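Local coordinates for lactococcus lactis MG1363 DpsA (Lactococcus lactis, PDB 1ZS3), which is a Dps-family protein that builds a twelve-subunit assembly, binds DNA and probably protects it during oxidative stress, at residues H33-S36 with N37-I40; M127-T130 with R131-L135. All blocks are in the same frame, centred on the assembly; numbering follows the deposited sequence.

Interaction 1: H33-S36 with N37-I40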
loop_
_atom_site.group_PDB
_atom_site.type_symbol
_atom_site.label_atom_id
_atom_site.label_comp_id
_atom_site.label_asym_id
_atom_site.label_seq_id
_atom_site.Cartn_x
_atom_site.Cartn_y
_atom_site.Cartn_z
ATOM N N HIS A 33 -1.870 19.562 -34.947
ATOM C CA HIS A 33 -0.467 19.821 -34.955
ATOM C C HIS A 33 0.161 19.506 -33.575
ATOM O O HIS A 33 1.331 19.092 -33.463
ATOM C CB HIS A 33 -0.271 21.277 -35.261
ATOM C CG HIS A 33 -0.526 21.690 -36.700
ATOM N ND1 HIS A 33 0.005 21.000 -37.849
ATOM C CD2 HIS A 33 -1.137 22.805 -37.179
ATOM C CE1 HIS A 33 -0.365 21.649 -38.944
ATOM N NE2 HIS A 33 -0.993 22.767 -38.577
ATOM N N VAL A 34 -0.608 19.749 -32.503
ATOM C CA VAL A 34 -0.079 19.594 -31.170
ATOM C C VAL A 34 0.064 18.125 -30.948
ATOM O O VAL A 34 1.144 17.679 -30.589
ATOM C CB VAL A 34 -0.993 20.188 -30.112
ATOM C CG1 VAL A 34 -0.547 19.748 -28.754
ATOM C CG2 VAL A 34 -0.968 21.687 -30.231
ATOM N N LEU A 35 -1.000 17.387 -31.271
ATOM C CA LEU A 35 -1.024 15.942 -31.104
ATOM C C LEU A 35 -0.037 15.206 -31.958
ATOM O O LEU A 35 0.413 14.105 -31.597
ATOM C CB LEU A 35 -2.392 15.384 -31.495
ATOM C CG LEU A 35 -3.529 15.750 -30.567
ATOM C CD1 LEU A 35 -4.814 15.337 -31.222
ATOM C CD2 LEU A 35 -3.340 15.028 -29.227
ATOM N N SER A 36 0.265 15.782 -33.114
ATOM C CA SER A 36 1.151 15.080 -34.052
ATOM C C SER A 36 2.550 15.302 -33.526
ATOM O O SER A 36 3.349 14.358 -33.494
ATOM C CB SER A 36 0.995 15.505 -35.514
ATOM O OG SER A 36 -0.144 14.903 -36.125
ATOM N N ASN A 37 2.825 16.544 -33.134
ATOM C CA ASN A 37 4.052 16.873 -32.437
ATOM C C ASN A 37 4.292 15.965 -31.225
ATOM O O ASN A 37 5.412 15.512 -31.006
ATOM C CB ASN A 37 4.077 18.355 -32.021
ATOM C CG ASN A 37 4.323 19.299 -33.211
ATOM O OD1 ASN A 37 4.552 18.846 -34.325
ATOM N ND2 ASN A 37 4.236 20.610 -32.973
ATOM N N LEU A 38 3.250 15.680 -30.444
ATOM C CA LEU A 38 3.360 14.840 -29.265
ATOM C C LEU A 38 3.930 13.495 -29.651
ATOM O O LEU A 38 4.838 13.010 -28.996
ATOM C CB LEU A 38 2.019 14.660 -28.567
ATOM C CG LEU A 38 1.572 15.874 -27.764
ATOM C CD1 LEU A 38 0.176 15.610 -27.300
ATOM C CD2 LEU A 38 2.528 16.177 -26.599
ATOM N N PHE A 39 3.386 12.894 -30.704
ATOM C CA PHE A 39 3.767 11.542 -31.059
ATOM C C PHE A 39 5.118 11.466 -31.694
ATOM O O PHE A 39 5.816 10.460 -31.512
ATOM C CB PHE A 39 2.730 10.876 -31.937
ATOM C CG PHE A 39 2.492 9.474 -31.555
ATOM C CD1 PHE A 39 1.399 9.117 -30.800
ATOM C CD2 PHE A 39 3.411 8.520 -31.874
ATOM C CE1 PHE A 39 1.202 7.821 -30.434
ATOM C CE2 PHE A 39 3.229 7.208 -31.495
ATOM C CZ PHE A 39 2.118 6.860 -30.779
ATOM N N ILE A 40 5.541 12.506 -32.413
ATOM C CA ILE A 40 6.830 12.414 -33.073
ATOM C C ILE A 40 7.890 12.670 -32.031
ATOM O O ILE A 40 8.903 12.003 -32.059
ATOM C CB ILE A 40 6.900 13.357 -34.359
ATOM C CG1 ILE A 40 6.839 12.507 -35.617
ATOM C CG2 ILE A 40 8.160 14.164 -34.411
ATOM C CD1 ILE A 40 5.592 11.694 -35.722
#
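His33 and Asn37, one turn apart on helix 27-51, meet in two ways. The backbone N of Asn37 gives a hydrogen bond to His33 O (3.0 Å), reaching it from above the carbonyl plane rather than within it. The Asn37 side chain then folds back over the same oxygen: with CG anti to its own carbonyl carbon (chi1 -74°), the amide lays a flat face against His33 O, whose distance to OD1 and to ND2 is 3.3 Å alike. Neither amide atom is bonded there. OD1 instead accepts the backbone N-H of Lys98, while ND1 of His33 is bonded to Tyr96 O, so both side chains tie helix 27-51 to the end of helix 90-96 and the loop after it. With an alanine at Asn37, the Lys98 N-H is likely to lose its acceptor and the loop to be freer to shift. At Val34 the backbone oxygen takes the N-H of Leu38 (2.9 Å), the donor lying in the carbonyl plane, and CG1 of Val34 just reaches Leu38 CD1 at 4.4 Å. Leu35 approaches that methyl more closely, its CD2 standing 4.1 Å from Leu38 CD1 where the two side chains cross at a slant. Ser36 continues the pattern, with Ile40 N donating to Ser36 O at 3.1 Å. Its hydroxyl turns back to Gly32 O, so this buried polar group is satisfied within its own helix. Phe39 stacks on Phe93, meets Phe72 edge-to-face and packs on Ile43 of a second subunit. Helix 27-51, packed on helices 55-81 and 111-138, with the short helix 90-96 of the long connection lying against it, is characteristic of the ferritin-like four-helix bundle in its Dps form.

Interaction 2: M127-T130 with R131-L135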
loop_
_atom_site.group_PDB
_atom_site.type_symbol
_atom_site.label_atom_id
_atom_site.label_comp_id
_atom_site.label_asym_id
_atom_site.label_seq_id
_atom_site.Cartn_x
_atom_site.Cartn_y
_atom_site.Cartn_z
ATOM N N MET A 127 4.479 27.211 -29.417
ATOM C CA MET A 127 3.850 28.167 -30.359
ATOM C C MET A 127 2.453 27.709 -30.758
ATOM O O MET A 127 1.566 28.545 -30.886
ATOM C CB MET A 127 4.688 28.332 -31.647
ATOM C CG MET A 127 5.987 29.168 -31.523
ATOM S SD MET A 127 7.223 28.634 -32.782
ATOM C CE MET A 127 8.894 28.553 -31.771
ATOM N N PHE A 128 2.271 26.399 -30.921
ATOM C CA PHE A 128 1.010 25.799 -31.327
ATOM C C PHE A 128 0.019 25.543 -30.181
ATOM O O PHE A 128 -1.194 25.551 -30.410
ATOM C CB PHE A 128 1.299 24.479 -32.031
ATOM C CG PHE A 128 2.066 24.618 -33.309
ATOM C CD1 PHE A 128 3.419 24.939 -33.303
ATOM C CD2 PHE A 128 1.428 24.443 -34.539
ATOM C CE1 PHE A 128 4.122 25.067 -34.487
ATOM C CE2 PHE A 128 2.135 24.571 -35.713
ATOM C CZ PHE A 128 3.486 24.877 -35.690
ATOM N N ILE A 129 0.546 25.223 -28.990
ATOM C CA ILE A 129 -0.269 24.919 -27.815
ATOM C C ILE A 129 -0.916 26.209 -27.375
ATOM O O ILE A 129 -2.106 26.239 -27.143
ATOM C CB ILE A 129 0.646 24.270 -26.734
ATOM C CG1 ILE A 129 0.869 22.788 -27.071
ATOM C CG2 ILE A 129 0.094 24.427 -25.379
ATOM C CD1 ILE A 129 2.133 22.147 -26.463
ATOM N N THR A 130 -0.082 27.234 -27.255
ATOM C CA THR A 130 -0.503 28.601 -26.954
ATOM C C THR A 130 -1.763 28.995 -27.720
ATOM O O THR A 130 -2.731 29.478 -27.132
ATOM C CB THR A 130 0.671 29.557 -27.215
ATOM O OG1 THR A 130 1.443 29.687 -26.008
ATOM C CG2 THR A 130 0.237 30.968 -27.515
ATOM N N ARG A 131 -1.734 28.758 -29.020
ATOM C CA ARG A 131 -2.823 29.098 -29.907
ATOM C C ARG A 131 -4.024 28.219 -29.622
ATOM O O ARG A 131 -5.143 28.702 -29.603
ATOM C CB ARG A 131 -2.379 28.976 -31.380
ATOM C CG ARG A 131 -1.441 30.108 -31.830
ATOM C CD ARG A 131 -1.229 30.215 -33.360
ATOM N NE ARG A 131 0.110 29.741 -33.754
ATOM C CZ ARG A 131 0.528 29.577 -35.020
ATOM N NH1 ARG A 131 1.776 29.149 -35.244
ATOM N NH2 ARG A 131 -0.296 29.824 -36.046
ATOM N N ALA A 132 -3.812 26.926 -29.397
ATOM C CA ALA A 132 -4.922 26.034 -29.146
ATOM C C ALA A 132 -5.648 26.375 -27.796
ATOM O O ALA A 132 -6.843 26.141 -27.646
ATOM C CB ALA A 132 -4.464 24.612 -29.155
ATOM N N ILE A 133 -4.931 26.934 -26.820
ATOM C CA ILE A 133 -5.543 27.372 -25.587
ATOM C C ILE A 133 -6.497 28.451 -25.933
ATOM O O ILE A 133 -7.657 28.352 -25.566
ATOM C CB ILE A 133 -4.501 27.865 -24.589
ATOM C CG1 ILE A 133 -3.683 26.656 -24.116
ATOM C CG2 ILE A 133 -5.149 28.678 -23.441
ATOM C CD1 ILE A 133 -2.442 27.016 -23.395
ATOM N N LYS A 134 -6.007 29.498 -26.611
ATOM C CA LYS A 134 -6.812 30.677 -26.921
ATOM C C LYS A 134 -8.052 30.319 -27.750
ATOM O O LYS A 134 -9.130 30.853 -27.502
ATOM C CB LYS A 134 -5.993 31.734 -27.662
ATOM C CG LYS A 134 -4.840 32.373 -26.872
ATOM C CD LYS A 134 -4.145 33.440 -27.728
ATOM C CE LYS A 134 -2.821 33.935 -27.140
ATOM N NZ LYS A 134 -1.696 33.960 -28.188
ATOM N N LEU A 135 -7.912 29.420 -28.727
ATOM C CA LEU A 135 -9.025 29.006 -29.590
ATOM C C LEU A 135 -10.017 28.245 -28.767
ATOM O O LEU A 135 -11.222 28.460 -28.900
ATOM C CB LEU A 135 -8.572 28.149 -30.797
ATOM C CG LEU A 135 -7.688 28.865 -31.849
ATOM C CD1 LEU A 135 -7.432 27.994 -33.079
ATOM C CD2 LEU A 135 -8.248 30.245 -32.249
#
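Arg131 curls back along helix 111-138 to the carbonyl of Met127, and its side chain can be followed atom by atom. CB of Arg131 starts 3.8 Å from Phe128 O, beside the backbone of the preceding turn. CG of Arg131, standing anti to the arginine's own carbonyl carbon, comes to 3.5 Å from Met127 O, and CD passes the same oxygen at a slightly greater distance. A bend at the third torsion (chi3 -107°) then brings NE of Arg131 round to donate a weak hydrogen bond to Met127 O, 3.4 Å long but fairly straight at 158°; the oxygen sits at the edge of the guanidinium, near its plane. At the tip, CZ of Arg131 stands above the Phe128 ring, 5.3 Å from its centroid and only 13° off the ring normal. That is long for a cation-pi contact and can be at most a weak attraction. Because Arg131 also touches a neighbouring molecule in the crystal, this pose may partly reflect lattice packing. Ile129 CG2 meets Ile133 CD1 at 4.1 Å, the two chains slanting past each other, while Ile133 N bonds to Ile129 O (2.9 Å). Thr130 and Lys134 run side by side in the same direction, and the ammonium NZ of Lys134 rests 3.6 Å from Thr130 CG2, a methyl that can offer it no bond; its long, weak ionic partner is Glu140 of a third subunit. Phe142 of that same subunit packs on Ile133. Within the chain, Ile133 lies on Val148 and Ile129 on Leu151 and Tyr152 of helix 142-165, whereas Arg131 reaches Met30 and Ala132 reaches Leu31, setting this turn between helices 27-51 and 142-165.

Interactions 1 and 2 lie in series along the chain, first on helix 27-51 and then on helix 111-138, with helix 55-81 and the short helix 90-96 falling between them in sequence. Their centres are about 13 Å apart, yet the two helices touch directly: the rings of His33 and Phe128 meet edge-to-face, His33 CB packs 3.7 Å from Phe128 CD2, and Val34 CG1 packs 3.8 Å from Ile129 CG1. Residues 33-40 lie near the centre of the chain, while 127-135 lie farther out. Each range also reaches a different neighbouring subunit, so packing inside one bundle continues into the twelve-chain assembly.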